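Local coordinates for protein SusD homolog (PDB 3EHM) that probably binds mucin O-glycans as a SusD-like outer-membrane lipoprotein of a human gut symbiont, serving their capture and use, at residues Thr137-Gly141 against Arg488-Ala492; Ile153-Phe157 against Asn499-Ile505; Pro364-Tyr368 against Ser417-Asp421. All blocks are in the same frame, centred on the assembly; numbering follows the deposited sequence.

Interaction 1. Residues Thr137-Gly141 against Arg488-Ala492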
ATOM      1  N   THR A 137       7.267   5.182  -7.418  1.00 12.49           N
ATOM      2  CA  THR A 137       7.963   6.329  -6.852  1.00 13.34           C
ATOM      3  C   THR A 137       7.926   6.315  -5.327  1.00 13.38           C
ATOM      4  O   THR A 137       8.890   6.708  -4.674  1.00 13.13           O
ATOM      5  CB  THR A 137       7.384   7.659  -7.357  1.00 14.18           C
ATOM      6  OG1 THR A 137       8.105   8.741  -6.755  1.00 15.24           O
ATOM      7  CG2 THR A 137       5.910   7.778  -7.013  1.00 12.76           C
ATOM      8  N   ASP A 138       6.824   5.851  -4.755  1.00 12.95           N
ATOM      9  CA  ASP A 138       6.714   5.802  -3.300  1.00 13.18           C
ATOM     10  C   ASP A 138       7.626   4.744  -2.699  1.00 13.07           C
ATOM     11  O   ASP A 138       7.922   4.775  -1.504  1.00 12.06           O
ATOM     12  CB  ASP A 138       5.265   5.556  -2.878  1.00 11.80           C
ATOM     13  CG  ASP A 138       4.376   6.754  -3.148  1.00 14.79           C
ATOM     14  OD1 ASP A 138       4.929   7.852  -3.385  1.00 16.26           O
ATOM     15  OD2 ASP A 138       3.134   6.609  -3.115  1.00 14.66           O
ATOM     16  N   VAL A 139       8.078   3.812  -3.532  1.00 13.90           N
ATOM     17  CA  VAL A 139       8.973   2.764  -3.072  1.00 14.99           C
ATOM     18  C   VAL A 139      10.446   3.113  -3.328  1.00 15.38           C
ATOM     19  O   VAL A 139      11.277   2.930  -2.447  1.00 14.95           O
ATOM     20  CB  VAL A 139       8.643   1.415  -3.755  1.00 17.25           C
ATOM     21  CG1 VAL A 139       9.782   0.425  -3.548  1.00 17.60           C
ATOM     22  CG2 VAL A 139       7.353   0.850  -3.171  1.00 17.03           C
ATOM     23  N   PHE A 140      10.760   3.622  -4.520  1.00 14.84           N
ATOM     24  CA  PHE A 140      12.146   3.967  -4.872  1.00 16.48           C
ATOM     25  C   PHE A 140      12.498   5.453  -4.792  1.00 16.53           C
ATOM     26  O   PHE A 140      13.659   5.811  -4.559  1.00 17.26           O
ATOM     27  CB  PHE A 140      12.483   3.509  -6.298  1.00 17.19           C
ATOM     28  CG  PHE A 140      12.484   2.017  -6.494  1.00 17.27           C
ATOM     29  CD1 PHE A 140      11.352   1.365  -6.968  1.00 17.59           C
ATOM     30  CD2 PHE A 140      13.631   1.268  -6.241  1.00 16.11           C
ATOM     31  CE1 PHE A 140      11.356  -0.009  -7.192  1.00 17.33           C
ATOM     32  CE2 PHE A 140      13.646  -0.112  -6.462  1.00 17.84           C
ATOM     33  CZ  PHE A 140      12.504  -0.751  -6.940  1.00 17.46           C
ATOM     34  N   GLY A 141      11.505   6.312  -5.007  1.00 14.50           N
ATOM     35  CA  GLY A 141      11.749   7.744  -5.009  1.00 15.19           C
ATOM     36  C   GLY A 141      11.735   8.233  -6.451  1.00 16.03           C
ATOM     37  O   GLY A 141      10.668   8.321  -7.058  1.00 15.98           O
ATOM     38  N   ARG A 488      12.960   3.304   2.111  1.00 13.67           N
ATOM     39  CA  ARG A 488      12.758   3.101   0.676  1.00 13.51           C
ATOM     40  C   ARG A 488      13.550   1.892   0.212  1.00 15.13           C
ATOM     41  O   ARG A 488      14.414   1.399   0.932  1.00 15.69           O
ATOM     42  CB  ARG A 488      13.273   4.321  -0.100  1.00 13.71           C
ATOM     43  CG  ARG A 488      14.793   4.543   0.052  1.00 15.67           C
ATOM     44  CD  ARG A 488      15.302   5.762  -0.728  1.00 13.72           C
ATOM     45  NE  ARG A 488      15.370   5.540  -2.175  1.00 12.99           N
ATOM     46  CZ  ARG A 488      16.394   4.969  -2.806  1.00 15.15           C
ATOM     47  NH1 ARG A 488      17.456   4.551  -2.130  1.00 14.48           N
ATOM     48  NH2 ARG A 488      16.359   4.813  -4.123  1.00 13.82           N
ATOM     49  N   PHE A 489      13.244   1.418  -0.993  1.00 14.17           N
ATOM     50  CA  PHE A 489      13.988   0.321  -1.595  1.00 14.36           C
ATOM     51  C   PHE A 489      15.115   1.059  -2.312  1.00 13.72           C
ATOM     52  O   PHE A 489      14.976   2.244  -2.612  1.00 13.57           O
ATOM     53  CB  PHE A 489      13.147  -0.415  -2.652  1.00 13.12           C
ATOM     54  CG  PHE A 489      12.452  -1.651  -2.147  1.00 14.78           C
ATOM     55  CD1 PHE A 489      12.560  -2.046  -0.817  1.00 14.73           C
ATOM     56  CD2 PHE A 489      11.679  -2.424  -3.014  1.00 15.26           C
ATOM     57  CE1 PHE A 489      11.907  -3.193  -0.356  1.00 17.34           C
ATOM     58  CE2 PHE A 489      11.022  -3.570  -2.561  1.00 16.19           C
ATOM     59  CZ  PHE A 489      11.140  -3.954  -1.228  1.00 15.86           C
ATOM     60  N   ARG A 490      16.230   0.386  -2.578  1.00 13.94           N
ATOM     61  CA  ARG A 490      17.316   1.033  -3.306  1.00 13.56           C
ATOM     62  C   ARG A 490      17.349   0.369  -4.676  1.00 14.56           C
ATOM     63  O   ARG A 490      16.906  -0.769  -4.825  1.00 13.70           O
ATOM     64  CB  ARG A 490      18.669   0.830  -2.608  1.00 14.68           C
ATOM     65  CG  ARG A 490      19.226  -0.584  -2.727  1.00 16.59           C
ATOM     66  CD  ARG A 490      20.708  -0.651  -2.383  1.00 16.23           C
ATOM     67  NE  ARG A 490      21.218  -2.011  -2.539  1.00 18.00           N
ATOM     68  CZ  ARG A 490      22.505  -2.330  -2.607  1.00 18.57           C
ATOM     69  NH1 ARG A 490      23.433  -1.385  -2.530  1.00 18.12           N
ATOM     70  NH2 ARG A 490      22.864  -3.598  -2.769  1.00 15.93           N
ATOM     71  N   PHE A 491      17.850   1.078  -5.678  1.00 14.58           N
ATOM     72  CA  PHE A 491      17.946   0.500  -7.011  1.00 15.19           C
ATOM     73  C   PHE A 491      19.078  -0.516  -6.999  1.00 15.52           C
ATOM     74  O   PHE A 491      19.962  -0.462  -6.139  1.00 15.40           O
ATOM     75  CB  PHE A 491      18.239   1.585  -8.047  1.00 16.39           C
ATOM     76  CG  PHE A 491      17.101   2.535  -8.259  1.00 15.76           C
ATOM     77  CD1 PHE A 491      15.990   2.153  -8.999  1.00 16.91           C
ATOM     78  CD2 PHE A 491      17.117   3.799  -7.680  1.00 16.56           C
ATOM     79  CE1 PHE A 491      14.908   3.016  -9.159  1.00 15.13           C
ATOM     80  CE2 PHE A 491      16.040   4.670  -7.836  1.00 15.07           C
ATOM     81  CZ  PHE A 491      14.935   4.275  -8.574  1.00 15.69           C
ATOM     82  N   ALA A 492      19.035  -1.450  -7.940  1.00 15.34           N
ATOM     83  CA  ALA A 492      20.073  -2.465  -8.053  1.00 17.66           C
ATOM     84  C   ALA A 492      21.334  -1.765  -8.560  1.00 19.74           C
ATOM     85  O   ALA A 492      21.314  -1.133  -9.615  1.00 19.24           O
ATOM     86  CB  ALA A 492      19.633  -3.548  -9.036  1.00 18.20           C
TER
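F140 O, the last carbonyl of helix 116-140, is gripped side-on by R488 through two nitrogens. R488 NH2 reaches F140 O at 2.9 Å in the carbonyl plane, on a lone pair, while R488 NE, also 2.9 Å from F140 O, comes from above that plane. The oxygen lies almost in the guanidinium plane, so the pair of bonds fixes how the arginine head is turned. A bend at chi3 (-74°) folds the head of R488 back onto the helix end, and its remaining NH1 bonds to I514 O. With an alanine in its place, which takes from F140 O the two R488 donors and from I514 O its bond to NH1, the helix end would probably be less firmly tied to the passing chain.

One residue along, F489 N donates to V139 O at 2.9 Å and nearly straight, 168°. Beside these polar ties the apolar side chains pack. V139 CG1 lies against F489 CD2 at 3.5 Å, the two side chains pointing the same way. The F140 ring lies between two partners: F489 CB sits over one face in a CH-pi contact, and from the other side of the ring plane F491 forms an offset stack with it, centroids 4.8 Å apart and planes 16° from parallel. F491 CZ also presses on F140 CB at 3.4 Å. R490 O lies at the edge of the F140 ring; like F489 O, it is buried here with no polar partner in the model. The R490 side chain starts away from the helix, and its NE bonds to F83 O.

G141 follows with positive phi, where a CB would collide with the carbonyl oxygen of F140. This is a helix C-terminus ended by a glycine, its last carbonyls taken up by a distant loop, inside the helix-rich SusD fold.

Interaction 2. Residues Ile153-Phe157 against Asn499-Ile505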
ATOM      1  N   ILE A 153      16.874   4.433 -24.998  1.00 27.93           N
ATOM      2  CA  ILE A 153      17.606   3.263 -24.527  1.00 27.82           C
ATOM      3  C   ILE A 153      18.181   3.570 -23.139  1.00 27.08           C
ATOM      4  O   ILE A 153      18.557   2.667 -22.390  1.00 26.78           O
ATOM      5  CB  ILE A 153      18.760   2.917 -25.512  1.00 28.10           C
ATOM      6  CG1 ILE A 153      19.522   1.676 -25.039  1.00 28.71           C
ATOM      7  CG2 ILE A 153      19.696   4.116 -25.656  1.00 27.13           C
ATOM      8  CD1 ILE A 153      18.751   0.371 -25.194  1.00 28.65           C
ATOM      9  N   ALA A 154      18.234   4.857 -22.801  1.00 26.46           N
ATOM     10  CA  ALA A 154      18.759   5.300 -21.511  1.00 25.99           C
ATOM     11  C   ALA A 154      17.808   6.315 -20.871  1.00 25.67           C
ATOM     12  O   ALA A 154      18.103   7.508 -20.810  1.00 25.11           O
ATOM     13  CB  ALA A 154      20.141   5.917 -21.698  1.00 25.09           C
ATOM     14  N   PRO A 155      16.648   5.843 -20.380  1.00 24.23           N
ATOM     15  CA  PRO A 155      15.618   6.665 -19.737  1.00 23.77           C
ATOM     16  C   PRO A 155      16.124   7.667 -18.703  1.00 22.41           C
ATOM     17  O   PRO A 155      16.926   7.331 -17.832  1.00 23.12           O
ATOM     18  CB  PRO A 155      14.692   5.623 -19.116  1.00 24.51           C
ATOM     19  CG  PRO A 155      14.756   4.511 -20.103  1.00 25.01           C
ATOM     20  CD  PRO A 155      16.239   4.427 -20.402  1.00 23.31           C
ATOM     21  N   LYS A 156      15.641   8.900 -18.811  1.00 21.88           N
ATOM     22  CA  LYS A 156      15.998   9.971 -17.887  1.00 20.87           C
ATOM     23  C   LYS A 156      15.056   9.872 -16.685  1.00 18.49           C
ATOM     24  O   LYS A 156      13.856   9.665 -16.853  1.00 17.47           O
ATOM     25  CB  LYS A 156      15.817  11.327 -18.577  1.00 22.56           C
ATOM     26  CG  LYS A 156      16.042  12.548 -17.691  1.00 25.15           C
ATOM     27  CD  LYS A 156      17.518  12.829 -17.455  1.00 26.35           C
ATOM     28  CE  LYS A 156      17.709  14.173 -16.757  1.00 28.49           C
ATOM     29  NZ  LYS A 156      19.144  14.511 -16.549  1.00 29.51           N
ATOM     30  N   PHE A 157      15.598  10.012 -15.477  1.00 17.63           N
ATOM     31  CA  PHE A 157      14.785   9.940 -14.264  1.00 17.47           C
ATOM     32  C   PHE A 157      14.363  11.323 -13.776  1.00 17.58           C
ATOM     33  O   PHE A 157      15.065  12.312 -13.999  1.00 19.14           O
ATOM     34  CB  PHE A 157      15.550   9.227 -13.145  1.00 17.86           C
ATOM     35  CG  PHE A 157      15.584   7.730 -13.282  1.00 20.09           C
ATOM     36  CD1 PHE A 157      16.157   7.129 -14.400  1.00 20.19           C
ATOM     37  CD2 PHE A 157      15.058   6.918 -12.281  1.00 20.13           C
ATOM     38  CE1 PHE A 157      16.209   5.736 -14.518  1.00 23.38           C
ATOM     39  CE2 PHE A 157      15.105   5.524 -12.389  1.00 22.00           C
ATOM     40  CZ  PHE A 157      15.683   4.933 -13.512  1.00 21.19           C
ATOM     41  N   ASN A 499      22.357   2.100 -17.680  1.00 26.38           N
ATOM     42  CA  ASN A 499      21.721   3.388 -17.949  1.00 25.23           C
ATOM     43  C   ASN A 499      22.529   4.515 -17.309  1.00 26.03           C
ATOM     44  O   ASN A 499      22.443   4.743 -16.099  1.00 26.50           O
ATOM     45  CB  ASN A 499      20.300   3.406 -17.386  1.00 24.76           C
ATOM     46  CG  ASN A 499      19.569   4.703 -17.687  1.00 24.13           C
ATOM     47  OD1 ASN A 499      20.184   5.713 -18.031  1.00 23.80           O
ATOM     48  ND2 ASN A 499      18.251   4.683 -17.546  1.00 23.85           N
ATOM     49  N   PRO A 500      23.320   5.240 -18.114  1.00 25.37           N
ATOM     50  CA  PRO A 500      24.136   6.342 -17.596  1.00 25.42           C
ATOM     51  C   PRO A 500      23.372   7.511 -16.970  1.00 25.05           C
ATOM     52  O   PRO A 500      23.970   8.364 -16.320  1.00 24.86           O
ATOM     53  CB  PRO A 500      24.967   6.761 -18.815  1.00 25.86           C
ATOM     54  CG  PRO A 500      24.083   6.409 -19.970  1.00 25.24           C
ATOM     55  CD  PRO A 500      23.547   5.056 -19.560  1.00 25.74           C
ATOM     56  N   ASN A 501      22.056   7.564 -17.159  1.00 24.89           N
ATOM     57  CA  ASN A 501      21.285   8.652 -16.565  1.00 25.76           C
ATOM     58  C   ASN A 501      20.978   8.381 -15.098  1.00 25.08           C
ATOM     59  O   ASN A 501      20.520   9.268 -14.375  1.00 26.19           O
ATOM     60  CB  ASN A 501      19.981   8.884 -17.331  1.00 26.10           C
ATOM     61  CG  ASN A 501      20.159   9.814 -18.516  1.00 28.06           C
ATOM     62  OD1 ASN A 501      20.739  10.892 -18.385  1.00 29.66           O
ATOM     63  ND2 ASN A 501      19.657   9.409 -19.675  1.00 28.50           N
HETATM   64  N   MSE A 502      21.238   7.155 -14.657  1.00 23.60           N
HETATM   65  CA  MSE A 502      20.982   6.789 -13.270  1.00 23.58           C
HETATM   66  C   MSE A 502      22.032   7.344 -12.319  1.00 22.77           C
HETATM   67  O   MSE A 502      21.806   7.416 -11.114  1.00 22.60           O
HETATM   68  CB  MSE A 502      20.904   5.266 -13.131  1.00 25.86           C
HETATM   69  CG  MSE A 502      19.671   4.672 -13.798  1.00 27.52           C
HETATM   70 SE   MSE A 502      19.426   2.797 -13.425  1.00 35.08          SE
HETATM   71  CE  MSE A 502      18.453   2.978 -11.759  1.00 31.51           C
ATOM     72  N   ALA A 503      23.176   7.748 -12.863  1.00 21.66           N
ATOM     73  CA  ALA A 503      24.253   8.294 -12.043  1.00 21.74           C
ATOM     74  C   ALA A 503      23.773   9.511 -11.257  1.00 20.99           C
ATOM     75  O   ALA A 503      24.366   9.895 -10.253  1.00 21.67           O
ATOM     76  CB  ALA A 503      25.435   8.679 -12.932  1.00 22.55           C
ATOM     77  N   GLU A 504      22.687  10.109 -11.728  1.00 21.45           N
ATOM     78  CA  GLU A 504      22.107  11.293 -11.109  1.00 21.89           C
ATOM     79  C   GLU A 504      21.177  10.991  -9.924  1.00 21.22           C
ATOM     80  O   GLU A 504      20.815  11.896  -9.169  1.00 21.35           O
ATOM     81  CB  GLU A 504      21.361  12.077 -12.195  1.00 23.94           C
ATOM     82  CG  GLU A 504      20.261  12.991 -11.717  1.00 28.06           C
ATOM     83  CD  GLU A 504      19.618  13.759 -12.855  1.00 29.38           C
ATOM     84  OE1 GLU A 504      19.214  13.127 -13.861  1.00 28.87           O
ATOM     85  OE2 GLU A 504      19.515  15.000 -12.735  1.00 31.52           O
ATOM     86  N   ILE A 505      20.813   9.722  -9.753  1.00 20.36           N
ATOM     87  CA  ILE A 505      19.902   9.307  -8.680  1.00 20.13           C
ATOM     88  C   ILE A 505      20.205   9.843  -7.282  1.00 19.06           C
ATOM     89  O   ILE A 505      19.321  10.398  -6.629  1.00 20.80           O
ATOM     90  CB  ILE A 505      19.797   7.761  -8.612  1.00 21.20           C
ATOM     91  CG1 ILE A 505      19.123   7.237  -9.881  1.00 21.87           C
ATOM     92  CG2 ILE A 505      18.999   7.332  -7.380  1.00 17.93           C
ATOM     93  CD1 ILE A 505      17.726   7.762 -10.084  1.00 25.10           C
TER
HETATM   94  O   HOH W   1      21.625  12.315 -16.379  1.00 34.19           O
HETATM   95  O   HOH W   2      18.262  10.703 -15.012  1.00 22.97           O
HETATM   96  O   HOH W   3      16.191  14.793 -13.857  1.00 29.87           O
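A154 and N499 bring two irregular backbones to a CA-CA distance of 5.0 Å, and the chains stay close as far as K156 and N501, the second one winding helically over 500-504 though it lacks a regular helix's bonding. That coil opens with an Asx turn: N499 OD1 accepts from N501 N at 2.8 Å. The turn fixes the N499 amide, and its other end crosses the contact. N499 ND2 donates to P155 O at 3.0 Å, nearly straight (168°), in the carbonyl plane and on a lone pair. The same ND2 lies at the edge of the F157 ring. With CG anti to the backbone N, chi1 -178°, N499 directs its amide to the opposing loop.

N501 supplies the second amide bond, ND2 to A154 O at 2.7 Å, tilted from the carbonyl plane. Two asparagines thus hold successive carbonyls of the 153-157 loop.

F157 points into the coil, its ring meeting M502 CG and I505 CD1 obliquely; I505 CD1 comes to 3.6 Å from F157 CD2. M502 is selenomethionine, and its SE makes an oblique Met-aromatic contact with the ring. The contact joins the loop between helices 116-140 and 160-178 to the link between helices 495-498 and 505-509, where M502 and I505 rest on Y496.

On the solvent side K156 bends at chi2 (77°), swinging its amine round to E504. The two side chains cross at about a right angle, and K156 NZ meets E504 OE1 at 3.0 Å in a salt bridge on the syn side of the carboxylate. Ordered water stitches the rim: one molecule accepts from F157 N, 2.8 Å away, and donates both to N501 O and to E504 OE1.

Interaction 3. Residues Pro364-Tyr368 against Ser417-Asp421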
ATOM      1  N   PRO A 364     -13.300  17.075  10.863  1.00 18.36           N
ATOM      2  CA  PRO A 364     -12.430  15.898  10.802  1.00 17.27           C
ATOM      3  C   PRO A 364     -13.057  14.672  11.456  1.00 17.48           C
ATOM      4  O   PRO A 364     -13.032  13.582  10.892  1.00 15.70           O
ATOM      5  CB  PRO A 364     -11.171  16.365  11.524  1.00 16.99           C
ATOM      6  CG  PRO A 364     -11.120  17.820  11.167  1.00 18.55           C
ATOM      7  CD  PRO A 364     -12.559  18.245  11.364  1.00 18.19           C
ATOM      8  N   LYS A 365     -13.632  14.861  12.644  1.00 17.81           N
ATOM      9  CA  LYS A 365     -14.261  13.765  13.380  1.00 16.58           C
ATOM     10  C   LYS A 365     -15.338  13.059  12.568  1.00 16.72           C
ATOM     11  O   LYS A 365     -15.424  11.832  12.575  1.00 15.02           O
ATOM     12  CB  LYS A 365     -14.881  14.277  14.683  1.00 17.23           C
ATOM     13  CG  LYS A 365     -15.533  13.186  15.524  1.00 17.96           C
ATOM     14  CD  LYS A 365     -16.229  13.769  16.742  1.00 22.17           C
ATOM     15  CE  LYS A 365     -16.877  12.680  17.582  1.00 22.83           C
ATOM     16  NZ  LYS A 365     -17.670  13.262  18.699  1.00 25.65           N
ATOM     17  N   THR A 366     -16.165  13.839  11.879  1.00 17.75           N
ATOM     18  CA  THR A 366     -17.239  13.283  11.064  1.00 17.50           C
ATOM     19  C   THR A 366     -16.672  12.372   9.977  1.00 16.29           C
ATOM     20  O   THR A 366     -17.112  11.233   9.824  1.00 15.01           O
ATOM     21  CB  THR A 366     -18.072  14.398  10.392  1.00 19.28           C
ATOM     22  OG1 THR A 366     -18.550  15.307  11.392  1.00 22.12           O
ATOM     23  CG2 THR A 366     -19.269  13.800   9.664  1.00 20.14           C
ATOM     24  N   PHE A 367     -15.697  12.877   9.225  1.00 15.99           N
ATOM     25  CA  PHE A 367     -15.075  12.092   8.164  1.00 15.56           C
ATOM     26  C   PHE A 367     -14.402  10.862   8.761  1.00 15.67           C
ATOM     27  O   PHE A 367     -14.464   9.772   8.195  1.00 14.51           O
ATOM     28  CB  PHE A 367     -14.032  12.925   7.405  1.00 15.79           C
ATOM     29  CG  PHE A 367     -14.613  14.083   6.639  1.00 16.59           C
ATOM     30  CD1 PHE A 367     -15.721  13.905   5.816  1.00 18.84           C
ATOM     31  CD2 PHE A 367     -14.049  15.348   6.734  1.00 19.40           C
ATOM     32  CE1 PHE A 367     -16.257  14.973   5.096  1.00 20.02           C
ATOM     33  CE2 PHE A 367     -14.576  16.424   6.018  1.00 19.55           C
ATOM     34  CZ  PHE A 367     -15.684  16.234   5.198  1.00 20.58           C
ATOM     35  N   TYR A 368     -13.758  11.052   9.910  1.00 15.14           N
ATOM     36  CA  TYR A 368     -13.066   9.972  10.611  1.00 15.57           C
ATOM     37  C   TYR A 368     -14.019   8.840  10.962  1.00 15.24           C
ATOM     38  O   TYR A 368     -13.772   7.678  10.642  1.00 14.14           O
ATOM     39  CB  TYR A 368     -12.438  10.515  11.894  1.00 15.79           C
ATOM     40  CG  TYR A 368     -11.853   9.469  12.822  1.00 14.72           C
ATOM     41  CD1 TYR A 368     -10.650   8.826  12.524  1.00 15.24           C
ATOM     42  CD2 TYR A 368     -12.474   9.173  14.034  1.00 16.49           C
ATOM     43  CE1 TYR A 368     -10.076   7.921  13.420  1.00 13.73           C
ATOM     44  CE2 TYR A 368     -11.913   8.273  14.932  1.00 14.79           C
ATOM     45  CZ  TYR A 368     -10.716   7.656  14.623  1.00 12.58           C
ATOM     46  OH  TYR A 368     -10.157   6.798  15.534  1.00 12.66           O
ATOM     47  N   SER A 417      -6.146   5.661  21.219  1.00 13.95           N
ATOM     48  CA  SER A 417      -7.330   4.808  21.139  1.00 14.73           C
ATOM     49  C   SER A 417      -8.197   5.171  19.929  1.00 14.10           C
ATOM     50  O   SER A 417      -7.911   6.134  19.218  1.00 15.97           O
ATOM     51  CB  SER A 417      -8.166   4.976  22.403  1.00 14.50           C
ATOM     52  OG  SER A 417      -8.691   6.290  22.459  1.00 12.49           O
ATOM     53  N   PRO A 418      -9.277   4.406  19.687  1.00 13.92           N
ATOM     54  CA  PRO A 418     -10.178   4.662  18.560  1.00 13.89           C
ATOM     55  C   PRO A 418     -11.073   5.884  18.755  1.00 14.30           C
ATOM     56  O   PRO A 418     -11.381   6.597  17.798  1.00 13.42           O
ATOM     57  CB  PRO A 418     -11.014   3.380  18.477  1.00 15.03           C
ATOM     58  CG  PRO A 418     -10.155   2.342  19.138  1.00 15.29           C
ATOM     59  CD  PRO A 418      -9.591   3.107  20.306  1.00 14.25           C
ATOM     60  N   LYS A 419     -11.494   6.124  19.994  1.00 13.53           N
ATOM     61  CA  LYS A 419     -12.390   7.245  20.276  1.00 16.05           C
ATOM     62  C   LYS A 419     -11.751   8.590  19.958  1.00 16.26           C
ATOM     63  O   LYS A 419     -10.684   8.926  20.466  1.00 16.59           O
ATOM     64  CB  LYS A 419     -12.852   7.203  21.735  1.00 15.99           C
ATOM     65  CG  LYS A 419     -13.938   8.214  22.059  1.00 18.51           C
ATOM     66  CD  LYS A 419     -14.409   8.072  23.499  1.00 21.31           C
ATOM     67  CE  LYS A 419     -15.431   9.141  23.848  1.00 24.29           C
ATOM     68  NZ  LYS A 419     -15.803   9.061  25.287  1.00 29.06           N
ATOM     69  N   TRP A 420     -12.426   9.366  19.118  1.00 18.05           N
ATOM     70  CA  TRP A 420     -11.915  10.662  18.696  1.00 19.02           C
ATOM     71  C   TRP A 420     -11.543  11.628  19.821  1.00 21.07           C
ATOM     72  O   TRP A 420     -10.464  12.218  19.801  1.00 20.34           O
ATOM     73  CB  TRP A 420     -12.923  11.329  17.756  1.00 19.32           C
ATOM     74  CG  TRP A 420     -12.455  12.648  17.229  1.00 20.04           C
ATOM     75  CD1 TRP A 420     -12.770  13.887  17.714  1.00 20.57           C
ATOM     76  CD2 TRP A 420     -11.561  12.860  16.133  1.00 19.10           C
ATOM     77  NE1 TRP A 420     -12.127  14.857  16.986  1.00 19.81           N
ATOM     78  CE2 TRP A 420     -11.379  14.256  16.008  1.00 19.61           C
ATOM     79  CE3 TRP A 420     -10.894  12.008  15.243  1.00 19.15           C
ATOM     80  CZ2 TRP A 420     -10.559  14.819  15.025  1.00 19.63           C
ATOM     81  CZ3 TRP A 420     -10.078  12.567  14.266  1.00 19.73           C
ATOM     82  CH2 TRP A 420      -9.919  13.961  14.165  1.00 19.99           C
ATOM     83  N   ASP A 421     -12.430  11.775  20.801  1.00 21.58           N
ATOM     84  CA  ASP A 421     -12.217  12.695  21.916  1.00 25.01           C
ATOM     85  C   ASP A 421     -11.331  12.184  23.055  1.00 24.59           C
ATOM     86  O   ASP A 421     -11.160  12.877  24.061  1.00 25.29           O
ATOM     87  CB  ASP A 421     -13.572  13.113  22.497  1.00 28.35           C
ATOM     88  CG  ASP A 421     -14.530  13.622  21.437  1.00 33.75           C
ATOM     89  OD1 ASP A 421     -14.147  14.537  20.673  1.00 35.54           O
ATOM     90  OD2 ASP A 421     -15.672  13.111  21.368  1.00 36.84           O
TER
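W420 lays its indole flat against the first turn of helix 364-378. W420 CG is anti to the backbone N (chi1 -178°), which turns the ring toward the helix. K365 is fully extended, every torsion anti, and runs across one face of the indole: its CB stands 3.6 Å from the centroid of the five-membered ring, only 7° off the normal, a well-centred CH-pi contact. The chain continues past the ring to K365 NZ, which makes a long, weak salt bridge with D421 OD2 at 3.3 Å. At the six-membered end P364 CB touches W420 CH2 at 3.8 Å.

Y368, one turn on, meets the same indole obliquely; W420 CE3 lies over a face of the tyrosine, 3.5 Å from Y368 CD2. With CG anti to the backbone N (chi1 172°), Y368 carries its ring toward the loop, and its OH donates to P418 O at 2.6 Å, with that oxygen at the edge of the ring.

Helix 429-445 adjoins them, with Q433 and I437 against W420 and K436 against Y368, while P364 touches A355 of helix 344-356, so the loop-to-helix contact is set beside two further helices.

Overall arrangement
Interactions 1 and 2 form one continuous region, centres 15 Å apart. F491 joins them: its CG packs 3.8 Å from M502 CE, and its CZ lies 4.0 Å from F157 CE2. Their segments alternate along the chain, so the stretch from 137 to 157 is tied twice to the part at 488-505. Interaction 1 is the deeper, its centre 14 Å from that of the chain against 27 Å for interaction 2. Interaction 3 stands on the opposite side of the chain's centre, its nearest atoms about 21 Å from interaction 1 and about 35 Å from interaction 2. It closes a much shorter loop, nested within both others. None involves a bound glycan in this model.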